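Local atomic coordinates of putative hydrolase (Chromobacterium violaceum, PDB entry 3MCW), a protein that probably acts as a hydrolase of the isochorismatase family, related to the nicotinamidases, with a natural substrate that is not established. Residues A[11-16]-A[51-56]; A[57-62]-A[76-81]; A[97-102]-A[131-136]; A[144-149]-A[182-187]. All coordinates share one frame; numbering follows the deposited sequence.

Contact 1. Residues A[11-16]-A[51-56]. With EDO (1,2-ethanediol), chain L; EDO (1,2-ethanediol), chain K.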
loop_
_atom_site.group_PDB
_atom_site.type_symbol
_atom_site.label_atom_id
_atom_site.label_comp_id
_atom_site.label_asym_id
_atom_site.label_seq_id
_atom_site.Cartn_x
_atom_site.Cartn_y
_atom_site.Cartn_z
ATOM N N ASP A 11 2.973 -26.641 -4.055
ATOM C CA ASP A 11 4.207 -27.176 -4.611
ATOM C C ASP A 11 4.762 -26.285 -5.738
ATOM O O ASP A 11 5.717 -26.660 -6.433
ATOM C CB ASP A 11 4.071 -28.626 -5.075
ATOM C CG ASP A 11 3.110 -28.800 -6.243
ATOM O OD1 ASP A 11 2.593 -27.817 -6.805
ATOM O OD2 ASP A 11 2.854 -29.970 -6.574
ATOM N N LYS A 12 4.181 -25.101 -5.943
ATOM C CA LYS A 12 4.561 -24.228 -7.043
ATOM C C LYS A 12 4.591 -22.766 -6.637
ATOM O O LYS A 12 4.054 -21.923 -7.337
ATOM C CB LYS A 12 3.658 -24.472 -8.271
ATOM C CG LYS A 12 2.169 -24.352 -8.002
ATOM C CD LYS A 12 1.329 -24.638 -9.247
ATOM C CE LYS A 12 -0.148 -24.539 -8.928
ATOM N NZ LYS A 12 -1.073 -24.820 -10.076
ATOM N N PRO A 13 5.266 -22.421 -5.517
ATOM C CA PRO A 13 5.363 -21.014 -5.160
ATOM C C PRO A 13 6.068 -20.260 -6.276
ATOM O O PRO A 13 7.046 -20.743 -6.874
ATOM C CB PRO A 13 6.182 -21.053 -3.866
ATOM C CG PRO A 13 7.030 -22.291 -3.996
ATOM C CD PRO A 13 6.126 -23.276 -4.675
ATOM N N LEU A 14 5.613 -19.040 -6.523
ATOM C CA LEU A 14 6.076 -18.223 -7.629
ATOM C C LEU A 14 6.954 -17.084 -7.108
ATOM O O LEU A 14 6.535 -16.320 -6.231
ATOM C CB LEU A 14 4.872 -17.682 -8.430
ATOM C CG LEU A 14 5.231 -16.840 -9.666
ATOM C CD1 LEU A 14 4.229 -17.028 -10.791
ATOM C CD2 LEU A 14 5.376 -15.347 -9.342
ATOM N N LEU A 15 8.140 -16.951 -7.685
ATOM C CA LEU A 15 9.088 -15.864 -7.329
ATOM C C LEU A 15 8.795 -14.655 -8.156
ATOM O O LEU A 15 8.804 -14.721 -9.395
ATOM C CB LEU A 15 10.523 -16.339 -7.591
ATOM C CG LEU A 15 11.612 -15.343 -7.195
ATOM C CD1 LEU A 15 11.662 -15.092 -5.683
ATOM C CD2 LEU A 15 12.971 -15.873 -7.685
ATOM N N LEU A 16 8.496 -13.544 -7.483
ATOM C CA LEU A 16 8.149 -12.278 -8.085
ATOM C C LEU A 16 9.211 -11.252 -7.722
ATOM O O LEU A 16 9.294 -10.840 -6.555
ATOM C CB LEU A 16 6.766 -11.828 -7.567
ATOM C CG LEU A 16 6.140 -10.641 -8.282
ATOM C CD1 LEU A 16 5.716 -11.020 -9.686
ATOM C CD2 LEU A 16 4.926 -10.142 -7.479
ATOM N N ARG A 51 15.199 -25.460 -9.880
ATOM C CA ARG A 51 14.073 -26.303 -9.519
ATOM C C ARG A 51 12.955 -26.249 -10.556
ATOM O O ARG A 51 11.983 -27.018 -10.452
ATOM C CB ARG A 51 13.557 -25.933 -8.131
ATOM C CG ARG A 51 14.516 -26.309 -6.985
ATOM C CD ARG A 51 13.959 -25.821 -5.667
ATOM N NE ARG A 51 14.811 -26.122 -4.509
ATOM C CZ ARG A 51 14.931 -27.302 -3.930
ATOM N NH1 ARG A 51 14.270 -28.364 -4.385
ATOM N NH2 ARG A 51 15.745 -27.448 -2.874
ATOM N N GLY A 52 13.059 -25.367 -11.543
ATOM C CA GLY A 52 12.007 -25.264 -12.541
ATOM C C GLY A 52 10.690 -24.738 -12.005
ATOM O O GLY A 52 9.631 -25.102 -12.511
ATOM N N LEU A 53 10.754 -23.870 -11.008
ATOM C CA LEU A 53 9.561 -23.308 -10.383
ATOM C C LEU A 53 9.134 -22.004 -11.084
ATOM O O LEU A 53 9.929 -21.355 -11.759
ATOM C CB LEU A 53 9.860 -23.068 -8.900
ATOM C CG LEU A 53 9.969 -24.321 -8.072
ATOM C CD1 LEU A 53 10.554 -23.964 -6.700
ATOM C CD2 LEU A 53 8.573 -24.948 -7.930
ATOM N N PRO A 54 7.873 -21.593 -10.891
ATOM C CA PRO A 54 7.362 -20.444 -11.591
ATOM C C PRO A 54 8.036 -19.131 -11.144
ATOM O O PRO A 54 8.256 -18.935 -9.950
ATOM C CB PRO A 54 5.863 -20.445 -11.218
ATOM C CG PRO A 54 5.560 -21.686 -10.600
ATOM C CD PRO A 54 6.827 -22.275 -10.113
ATOM N N LEU A 55 8.286 -18.230 -12.088
ATOM C CA LEU A 55 8.932 -16.979 -11.759
ATOM C C LEU A 55 8.507 -15.901 -12.723
ATOM O O LEU A 55 8.254 -16.153 -13.909
ATOM C CB LEU A 55 10.430 -17.096 -11.545
ATOM C CG LEU A 55 11.197 -17.364 -12.783
ATOM C CD1 LEU A 55 11.644 -16.083 -13.265
ATOM C CD2 LEU A 55 12.415 -18.249 -12.466
ATOM N N ILE A 56 8.378 -14.689 -12.207
ATOM C CA ILE A 56 8.026 -13.506 -13.016
ATOM C C ILE A 56 8.934 -12.356 -12.575
ATOM O O ILE A 56 9.021 -12.038 -11.372
ATOM C CB ILE A 56 6.545 -13.104 -12.842
ATOM C CG1 ILE A 56 5.616 -14.213 -13.358
ATOM C CG2 ILE A 56 6.258 -11.775 -13.501
ATOM C CD1 ILE A 56 4.145 -13.959 -13.044
HETATM C C1 EDO L . 5.532 -18.073 -14.947
HETATM O O1 EDO L . 6.131 -16.845 -15.270
HETATM C C2 EDO L . 6.431 -19.144 -15.516
HETATM O O2 EDO L . 7.617 -19.257 -14.712
HETATM C C1 EDO K . 10.302 -28.505 -5.154
HETATM O O1 EDO K . 9.903 -29.893 -5.223
HETATM C C2 EDO K . 11.135 -28.169 -6.348
HETATM O O2 EDO K . 12.442 -28.734 -6.276
#
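Leu53, the first residue of 51-56 to reach the other segment, extends its CD2 methyl to within 3.7 Å of Asp11 O and also meets the ring of Pro13. It follows Gly52, whose positive phi closes the preceding helix in a Schellman motif. Pro54 comes next and lays its ring along the backbone of 11-16, CG lying 3.6 Å from Lys12 O, while its CB packs on CD1 of Leu14. The carbonyl of Pro54 takes the first strand bond, Leu15 N to Pro54 O at 3.0 Å, with the donor tilted 23° from the carbonyl plane. Leu55 pairs with Leu15, their CB atoms 4.0 Å apart on one face of the sheet; its own N and O, pointing away from strand 14-18, are hydrogen-bonded to a 1,2-ethanediol molecule probably left from crystallisation. At Ile56 the bond from N to Leu15 O is shorter and straighter, 2.8 Å with 168° at the hydrogen. Its CD1 meets CD1 of Leu14 at 3.8 Å on the face opposite Leu15 and Leu55, where helix 104-111 packs. Strands 14-18 and 55-60 thus pair in parallel, joined through helix 37-51, as in the beta-alpha-beta crossover of an alpha/beta sheet.

Contact 2. Residues A[57-62]-A[76-81]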
loop_
_atom_site.group_PDB
_atom_site.type_symbol
_atom_site.label_atom_id
_atom_site.label_comp_id
_atom_site.label_asym_id
_atom_site.label_seq_id
_atom_site.Cartn_x
_atom_site.Cartn_y
_atom_site.Cartn_z
ATOM N N HIS A 57 9.561 -11.708 -13.547
ATOM C CA HIS A 57 10.281 -10.458 -13.343
ATOM C C HIS A 57 9.324 -9.304 -13.609
ATOM O O HIS A 57 8.700 -9.250 -14.660
ATOM C CB HIS A 57 11.452 -10.355 -14.304
ATOM C CG HIS A 57 12.409 -11.477 -14.292
ATOM N ND1 HIS A 57 13.499 -11.491 -13.448
ATOM C CD2 HIS A 57 12.435 -12.619 -15.020
ATOM C CE1 HIS A 57 14.165 -12.607 -13.697
ATOM N NE2 HIS A 57 13.541 -13.321 -14.636
ATOM N N ILE A 58 9.220 -8.360 -12.668
ATOM C CA ILE A 58 8.494 -7.132 -12.858
ATOM C C ILE A 58 9.489 -6.029 -13.165
ATOM O O ILE A 58 10.491 -5.853 -12.456
ATOM C CB ILE A 58 7.662 -6.780 -11.595
ATOM C CG1 ILE A 58 6.651 -7.868 -11.256
ATOM C CG2 ILE A 58 7.000 -5.395 -11.755
ATOM C CD1 ILE A 58 5.640 -8.204 -12.350
ATOM N N ARG A 59 9.211 -5.281 -14.218
ATOM C CA ARG A 59 10.041 -4.214 -14.706
ATOM C C ARG A 59 9.270 -2.898 -14.649
ATOM O O ARG A 59 8.107 -2.868 -15.053
ATOM C CB ARG A 59 10.411 -4.469 -16.209
ATOM C CG ARG A 59 11.549 -3.667 -16.727
ATOM C CD ARG A 59 11.783 -3.942 -18.187
ATOM N NE ARG A 59 10.741 -3.411 -19.031
ATOM C CZ ARG A 59 10.565 -3.735 -20.310
ATOM N NH1 ARG A 59 11.301 -4.695 -20.861
ATOM N NH2 ARG A 59 9.614 -3.148 -21.006
ATOM N N HIS A 60 9.903 -1.819 -14.225
ATOM C CA HIS A 60 9.260 -0.522 -14.208
ATOM C C HIS A 60 9.666 0.283 -15.434
ATOM O O HIS A 60 10.855 0.412 -15.745
ATOM C CB HIS A 60 9.628 0.259 -12.935
ATOM C CG HIS A 60 8.748 1.430 -12.739
ATOM N ND1 HIS A 60 7.451 1.302 -12.287
ATOM C CD2 HIS A 60 8.950 2.735 -13.007
ATOM C CE1 HIS A 60 6.911 2.502 -12.261
ATOM N NE2 HIS A 60 7.797 3.384 -12.692
ATOM N N ASP A 61 8.655 0.779 -16.132
ATOM C CA ASP A 61 8.827 1.595 -17.305
ATOM C C ASP A 61 8.250 2.991 -17.051
ATOM O O ASP A 61 7.191 3.147 -16.503
ATOM C CB ASP A 61 8.085 0.980 -18.495
ATOM C CG ASP A 61 8.674 -0.322 -19.005
ATOM O OD1 ASP A 61 9.619 -0.867 -18.429
ATOM O OD2 ASP A 61 8.138 -0.856 -20.008
ATOM N N SER A 62 8.932 4.014 -17.523
ATOM C CA SER A 62 8.469 5.430 -17.460
ATOM C C SER A 62 8.499 6.079 -18.824
ATOM O O SER A 62 9.384 5.791 -19.639
ATOM C CB SER A 62 9.394 6.265 -16.574
ATOM O OG SER A 62 9.604 5.689 -15.307
ATOM N N HIS A 76 17.359 1.711 -17.136
ATOM C CA HIS A 76 16.198 0.877 -17.374
ATOM C C HIS A 76 16.530 -0.613 -17.387
ATOM O O HIS A 76 15.672 -1.437 -17.152
ATOM C CB HIS A 76 15.505 1.289 -18.682
ATOM C CG HIS A 76 14.222 0.567 -18.906
ATOM N ND1 HIS A 76 14.096 -0.454 -19.820
ATOM C CD2 HIS A 76 13.034 0.651 -18.256
ATOM C CE1 HIS A 76 12.863 -0.925 -19.765
ATOM N NE2 HIS A 76 12.195 -0.266 -18.831
ATOM N N ALA A 77 17.773 -0.964 -17.686
ATOM C CA ALA A 77 18.181 -2.372 -17.766
ATOM C C ALA A 77 18.111 -3.056 -16.418
ATOM O O ALA A 77 18.360 -2.444 -15.394
ATOM C CB ALA A 77 19.613 -2.475 -18.310
ATOM N N PHE A 78 17.796 -4.349 -16.418
ATOM C CA PHE A 78 17.907 -5.130 -15.192
ATOM C C PHE A 78 19.344 -5.144 -14.681
ATOM O O PHE A 78 20.308 -5.113 -15.476
ATOM C CB PHE A 78 17.389 -6.546 -15.395
ATOM C CG PHE A 78 15.890 -6.634 -15.411
ATOM C CD1 PHE A 78 15.161 -6.569 -14.246
ATOM C CD2 PHE A 78 15.184 -6.794 -16.600
ATOM C CE1 PHE A 78 13.779 -6.659 -14.249
ATOM C CE2 PHE A 78 13.811 -6.875 -16.589
ATOM C CZ PHE A 78 13.109 -6.805 -15.418
ATOM N N LYS A 79 19.482 -5.220 -13.361
ATOM C CA LYS A 79 20.772 -5.448 -12.728
ATOM C C LYS A 79 21.291 -6.815 -13.191
ATOM O O LYS A 79 20.527 -7.786 -13.301
ATOM C CB LYS A 79 20.617 -5.430 -11.198
ATOM C CG LYS A 79 20.363 -4.054 -10.652
ATOM C CD LYS A 79 19.859 -4.140 -9.195
ATOM C CE LYS A 79 20.177 -2.877 -8.447
ATOM N NZ LYS A 79 21.630 -2.800 -8.031
ATOM N N PRO A 80 22.596 -6.915 -13.451
ATOM C CA PRO A 80 23.131 -8.153 -13.984
ATOM C C PRO A 80 22.919 -9.355 -13.050
ATOM O O PRO A 80 22.726 -10.455 -13.571
ATOM C CB PRO A 80 24.618 -7.846 -14.179
ATOM C CG PRO A 80 24.866 -6.615 -13.393
ATOM C CD PRO A 80 23.620 -5.870 -13.282
ATOM N N GLU A 81 22.857 -9.122 -11.728
ATOM C CA GLU A 81 22.684 -10.180 -10.742
ATOM C C GLU A 81 21.393 -10.941 -10.952
ATOM O O GLU A 81 21.267 -12.085 -10.529
ATOM C CB GLU A 81 22.693 -9.635 -9.302
ATOM C CG GLU A 81 24.002 -9.092 -8.822
ATOM C CD GLU A 81 24.155 -7.604 -9.037
ATOM O OE1 GLU A 81 23.474 -7.021 -9.895
ATOM O OE2 GLU A 81 25.000 -7.027 -8.338
#
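A histidine-carboxylate hydrogen bond, His76 to Asp61, ties the end of strand 55-60 to the loop that leads toward strand 89-93. His76 NE2 donates to Asp61 OD1 at 2.7 Å with an angle of 169° at the hydrogen. The oxygen lies in the plane of the imidazole, whereas the ring nitrogen approaches from above the carboxylate plane, 55° out of it. This direction is compatible with the second grip on Asp61: Arg59 forms a side-on, two-nitrogen salt bridge with it, NE to OD1 at 2.8 Å and NH2 to OD2 at 2.9 Å, both through syn lone pairs. OD1 therefore accepts from two donors, and the pair of bonds to Arg59 fixes the rotation of the carboxylate. A bend at chi3 (70°) turns the guanidinium toward Asp61, two residues further on; His76 CE1 then sits over one face of the guanidinium, 3.3 Å from Arg59 NE.

In this parallel alpha/beta fold 55-60 lies between strands 14-18 and 89-93, and Gln21, beyond the former, takes part through bonds to His60 N and His76 O. Farther back along the strand the contact becomes apolar. CZ of Phe78 touches CB of Arg59 at 3.7 Å, while His57 directs its ring edge at the Phe78 face in a T-shaped pair, centroids 5.8 Å apart. His57 NE2 is hydrogen-bonded to Glu88.

Contact 3. Residues A[97-102]-A[131-136]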
loop_
_atom_site.group_PDB
_atom_site.type_symbol
_atom_site.label_atom_id
_atom_site.label_comp_id
_atom_site.label_asym_id
_atom_site.label_seq_id
_atom_site.Cartn_x
_atom_site.Cartn_y
_atom_site.Cartn_z
ATOM N N SER A 97 2.194 -0.451 -8.098
ATOM C CA SER A 97 1.734 -1.821 -7.961
ATOM C C SER A 97 1.893 -2.612 -9.247
ATOM O O SER A 97 1.403 -2.217 -10.281
ATOM C CB SER A 97 0.265 -1.851 -7.547
ATOM O OG SER A 97 -0.135 -3.231 -7.569
ATOM N N ALA A 98 2.478 -3.802 -9.118
ATOM C CA ALA A 98 2.671 -4.715 -10.269
ATOM C C ALA A 98 1.353 -5.250 -10.835
ATOM O O ALA A 98 1.380 -5.839 -11.904
ATOM C CB ALA A 98 3.571 -5.873 -9.874
ATOM N N PHE A 99 0.230 -5.060 -10.120
ATOM C CA PHE A 99 -1.053 -5.522 -10.612
ATOM C C PHE A 99 -1.758 -4.537 -11.554
ATOM O O PHE A 99 -2.594 -4.932 -12.376
ATOM C CB PHE A 99 -1.995 -5.839 -9.450
ATOM C CG PHE A 99 -1.544 -7.006 -8.629
ATOM C CD1 PHE A 99 -1.856 -8.319 -8.996
ATOM C CD2 PHE A 99 -0.777 -6.826 -7.495
ATOM C CE1 PHE A 99 -1.440 -9.400 -8.276
ATOM C CE2 PHE A 99 -0.350 -7.900 -6.771
ATOM C CZ PHE A 99 -0.680 -9.203 -7.152
ATOM N N ILE A 100 -1.467 -3.272 -11.431
ATOM C CA ILE A 100 -2.281 -2.245 -12.069
ATOM C C ILE A 100 -1.817 -2.017 -13.483
ATOM O O ILE A 100 -0.664 -1.701 -13.753
ATOM C CB ILE A 100 -2.357 -0.972 -11.228
ATOM C CG1 ILE A 100 -3.199 -1.288 -9.961
ATOM C CG2 ILE A 100 -3.004 0.158 -12.059
ATOM C CD1 ILE A 100 -3.303 -0.190 -8.942
ATOM N N GLY A 101 -2.730 -2.258 -14.407
ATOM C CA GLY A 101 -2.485 -2.061 -15.817
ATOM C C GLY A 101 -1.700 -3.193 -16.450
ATOM O O GLY A 101 -1.237 -3.043 -17.584
ATOM N N THR A 102 -1.583 -4.272 -15.707
ATOM C CA THR A 102 -0.985 -5.434 -16.223
ATOM C C THR A 102 -1.952 -6.569 -16.118
ATOM O O THR A 102 -3.011 -6.491 -15.495
ATOM C CB THR A 102 0.271 -5.813 -15.462
ATOM O OG1 THR A 102 -0.124 -6.442 -14.251
ATOM C CG2 THR A 102 1.148 -4.573 -15.166
ATOM N N VAL A 131 2.705 -5.742 -2.570
ATOM C CA VAL A 131 2.370 -6.694 -1.526
ATOM C C VAL A 131 1.035 -6.377 -0.866
ATOM O O VAL A 131 0.254 -7.273 -0.583
ATOM C CB VAL A 131 3.510 -6.823 -0.482
ATOM C CG1 VAL A 131 3.094 -7.683 0.677
ATOM C CG2 VAL A 131 4.760 -7.376 -1.143
ATOM N N ARG A 132 0.762 -5.098 -0.596
ATOM C CA ARG A 132 -0.527 -4.753 0.018
ATOM C C ARG A 132 -1.655 -5.219 -0.895
ATOM O O ARG A 132 -2.634 -5.802 -0.408
ATOM C CB ARG A 132 -0.651 -3.273 0.333
ATOM C CG ARG A 132 0.165 -2.804 1.515
ATOM C CD ARG A 132 -0.142 -1.357 1.869
ATOM N NE ARG A 132 0.646 -0.803 2.963
ATOM C CZ ARG A 132 0.136 -0.215 4.047
ATOM N NH1 ARG A 132 -1.148 -0.178 4.306
ATOM N NH2 ARG A 132 0.963 0.440 4.849
HETATM N N MSE A 133 -1.550 -4.939 -2.189
HETATM C CA MSE A 133 -2.597 -5.417 -3.113
HETATM C C MSE A 133 -2.645 -6.919 -3.190
HETATM O O MSE A 133 -3.732 -7.501 -3.163
HETATM C CB MSE A 133 -2.456 -4.836 -4.518
HETATM C CG MSE A 133 -2.921 -3.464 -4.599
HETATM SE SE MSE A 133 -3.131 -2.805 -6.429
HETATM C CE MSE A 133 -4.407 -4.102 -7.126
ATOM N N ALA A 134 -1.490 -7.575 -3.289
ATOM C CA ALA A 134 -1.493 -9.038 -3.356
ATOM C C ALA A 134 -2.214 -9.668 -2.179
ATOM O O ALA A 134 -3.024 -10.584 -2.350
ATOM C CB ALA A 134 -0.065 -9.572 -3.459
ATOM N N GLY A 135 -1.883 -9.231 -0.974
ATOM C CA GLY A 135 -2.505 -9.811 0.199
ATOM C C GLY A 135 -4.011 -9.560 0.217
ATOM O O GLY A 135 -4.815 -10.462 0.467
ATOM N N ASN A 136 -4.420 -8.335 -0.121
ATOM C CA ASN A 136 -5.847 -8.033 -0.119
ATOM C C ASN A 136 -6.620 -8.743 -1.225
ATOM O O ASN A 136 -7.808 -9.011 -1.068
ATOM C CB ASN A 136 -6.095 -6.515 -0.210
ATOM C CG ASN A 136 -5.799 -5.701 1.064
ATOM O OD1 ASN A 136 -6.039 -4.499 1.051
ATOM N ND2 ASN A 136 -5.349 -6.299 2.126
#
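Met133, a selenomethionine modelled in two conformers of which one is described, fills the joint between the 97-102 loop and helix 123-136. In that conformer its selenium has the closest approaches: Ser97 OG lies 3.2 Å from Met133 SE, and Ile100 CD1 reaches the same atom at 3.6 Å, its side chain crossing that of Met133 at about a right angle. The bend at chi3 (58°) turns the terminal CE back toward the loop, where it comes to 3.8 Å from Phe99 CB. Phe99 and Met133 run past each other in opposite senses, which carries the ring on to the next helical residue: Phe99 CE2 is 3.7 Å from Ala134 CB. No hydrogen bond is found across the two segments; the contacts of this tight part are mainly apolar, with the Ser97 hydroxyl close to selenium. Within the loop, Ser97 OG accepts from Phe99 N at 3.2 Å in an ST turn, and the same oxygen lies at the edge of the Phe99 ring.

The looser side is toward Gly101 and Thr102, where the chain runs away from the helix and becomes more exposed. Phe99 also packs on Leu104, Glu105 and Leu108 of helix 104-111. Beyond Met133 lies the second subunit, whose own Met133 packs against it and whose Asn136 accepts from Ser97 N. The loop that follows strand 89-93 thus sits between helix 104-111 and helix 123-136, beside that subunit.

Contact 4. Residues A[144-149]-A[182-187]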
loop_
_atom_site.group_PDB
_atom_site.type_symbol
_atom_site.label_atom_id
_atom_site.label_comp_id
_atom_site.label_asym_id
_atom_site.label_seq_id
_atom_site.Cartn_x
_atom_site.Cartn_y
_atom_site.Cartn_z
ATOM N N ALA A 144 10.513 -11.745 1.124
ATOM C CA ALA A 144 11.907 -12.075 1.428
ATOM C C ALA A 144 12.628 -10.777 1.727
ATOM O O ALA A 144 13.210 -10.137 0.846
ATOM C CB ALA A 144 12.560 -12.842 0.269
ATOM N N GLU A 145 12.594 -10.370 2.987
ATOM C CA GLU A 145 12.964 -8.999 3.321
ATOM C C GLU A 145 14.449 -8.687 3.112
ATOM O O GLU A 145 14.825 -7.565 2.862
ATOM C CB GLU A 145 12.487 -8.605 4.725
ATOM C CG GLU A 145 13.159 -9.340 5.840
ATOM C CD GLU A 145 14.480 -8.722 6.272
ATOM O OE1 GLU A 145 14.676 -7.500 6.105
ATOM O OE2 GLU A 145 15.319 -9.486 6.810
ATOM N N ASP A 146 15.296 -9.713 3.264
ATOM C CA ASP A 146 16.730 -9.561 3.004
ATOM C C ASP A 146 17.068 -9.387 1.539
ATOM O O ASP A 146 18.169 -8.986 1.195
ATOM C CB ASP A 146 17.537 -10.687 3.639
ATOM C CG ASP A 146 17.190 -12.064 3.109
ATOM O OD1 ASP A 146 15.999 -12.339 2.835
ATOM O OD2 ASP A 146 18.092 -12.920 3.023
ATOM N N GLY A 147 16.106 -9.723 0.658
ATOM C CA GLY A 147 16.200 -9.446 -0.758
ATOM C C GLY A 147 15.539 -8.164 -1.173
ATOM O O GLY A 147 15.355 -7.902 -2.360
ATOM N N CYS A 148 15.159 -7.324 -0.219
ATOM C CA CYS A 148 14.560 -6.037 -0.489
ATOM C C CYS A 148 15.453 -4.938 0.058
ATOM O O CYS A 148 16.195 -5.146 1.033
ATOM C CB CYS A 148 13.187 -5.898 0.188
ATOM S SG CYS A 148 11.952 -7.071 -0.406
ATOM N N PHE A 149 15.369 -3.752 -0.514
ATOM C CA PHE A 149 16.021 -2.596 0.077
ATOM C C PHE A 149 15.208 -1.347 -0.236
ATOM O O PHE A 149 14.355 -1.348 -1.144
ATOM C CB PHE A 149 17.499 -2.459 -0.372
ATOM C CG PHE A 149 17.759 -2.065 -1.787
ATOM C CD1 PHE A 149 17.895 -3.023 -2.766
ATOM C CD2 PHE A 149 17.990 -0.754 -2.111
ATOM C CE1 PHE A 149 18.257 -2.680 -4.039
ATOM C CE2 PHE A 149 18.349 -0.385 -3.382
ATOM C CZ PHE A 149 18.493 -1.350 -4.340
ATOM N N CYS A 182 9.768 -12.891 5.902
ATOM C CA CYS A 182 10.742 -13.889 6.264
ATOM C C CYS A 182 12.043 -13.659 5.527
ATOM O O CYS A 182 12.220 -12.624 4.869
ATOM C CB CYS A 182 10.164 -15.242 5.944
ATOM S SG CYS A 182 9.767 -15.349 4.200
ATOM N N GLY A 183 13.010 -14.544 5.743
ATOM C CA GLY A 183 14.301 -14.417 5.108
ATOM C C GLY A 183 14.481 -15.418 3.990
ATOM O O GLY A 183 13.926 -16.511 3.989
ATOM N N SER A 184 15.366 -15.068 3.080
ATOM C CA SER A 184 15.654 -15.934 1.949
ATOM C C SER A 184 16.176 -17.293 2.393
ATOM O O SER A 184 15.843 -18.278 1.748
ATOM C CB SER A 184 16.624 -15.284 0.967
ATOM O OG SER A 184 17.899 -15.056 1.524
ATOM N N ALA A 185 16.965 -17.386 3.469
ATOM C CA ALA A 185 17.460 -18.691 3.931
ATOM C C ALA A 185 16.278 -19.577 4.300
ATOM O O ALA A 185 16.292 -20.795 4.014
ATOM C CB ALA A 185 18.431 -18.546 5.082
ATOM N N ASP A 186 15.280 -19.026 4.982
ATOM C CA ASP A 186 14.023 -19.716 5.401
ATOM C C ASP A 186 13.336 -20.307 4.174
ATOM O O ASP A 186 12.822 -21.417 4.129
ATOM C CB ASP A 186 12.950 -18.741 6.021
ATOM C CG ASP A 186 13.417 -17.982 7.294
ATOM O OD1 ASP A 186 14.215 -18.573 8.075
ATOM O OD2 ASP A 186 12.953 -16.805 7.512
ATOM N N ILE A 187 13.224 -19.438 3.181
ATOM C CA ILE A 187 12.529 -19.749 1.939
ATOM C C ILE A 187 13.254 -20.912 1.216
ATOM O O ILE A 187 12.630 -21.875 0.755
ATOM C CB ILE A 187 12.447 -18.497 1.056
ATOM C CG1 ILE A 187 11.439 -17.501 1.641
ATOM C CG2 ILE A 187 12.080 -18.906 -0.372
ATOM C CD1 ILE A 187 11.657 -16.066 1.212
HETATM O O HOH W 1 17.981 -15.200 5.104
#
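Asp146 clasps the start of helix 184-191 with both carboxylate oxygens. OD2 accepts from the hydroxyl OG of Ser184 at 2.6 Å, and OD1 accepts from the Ser184 backbone N at 2.8 Å; both donors arrive on the syn side, about 20° out of the carboxylate plane. With CG placed between its own N and carbonyl carbon (chi1 62°), Asp146 faces this helix end, and the dipole there would probably favour its charged form. A water extends the grip, donating to Asp146 OD2 and accepting from Ala185 N. On the helix side, Gly183 stands at the N-cap. One step outward, Glu145 N donates to Cys182 O at 3.0 Å with 161° at the hydrogen, a hydrogen bond beside the parallel bridge that pairs Ala144 with Cys182. The Glu145 carboxylate turns to His167 of helix 163-174. In the apolar layer, Ala144 CB and Ile187 CD1 meet at 3.5 Å, tighter than usual for two carbons, with Leu44 of helix 37-51 touching both. Strand 140-149, broken by two type I turns at 144-148, thus pairs with outermost strand 180-182 at the edge of the parallel alpha/beta sheet, and the turn carrying Asp146 binds the N terminus of helix 184-191, which follows that neighbouring strand.

How the contacts relate
From the N terminus, contact 1 closes the loop through helix 37-51 and pairs strands 14-18 and 55-60. Contact 2 takes up the same strand where contact 1 leaves it and closes a short helix-free loop, with Leu16 CD1 packing on Ile58 CG1 at 3.6 Å. Ile58 CG1 also meets Ala98 CB at 3.9 Å, linking contact 2 to contact 3, which spans helix 104-111 and strand 115-121 to reach helix 123-136. Contact 4 then spans helix 163-174 and joins strand 140-149 to the outermost strand 180-182 and the start of helix 184-191. All four follow in series, none nesting or crossing; contacts 2 and 4 lie on opposite sides of the chain centre, about 19 Å apart between centres.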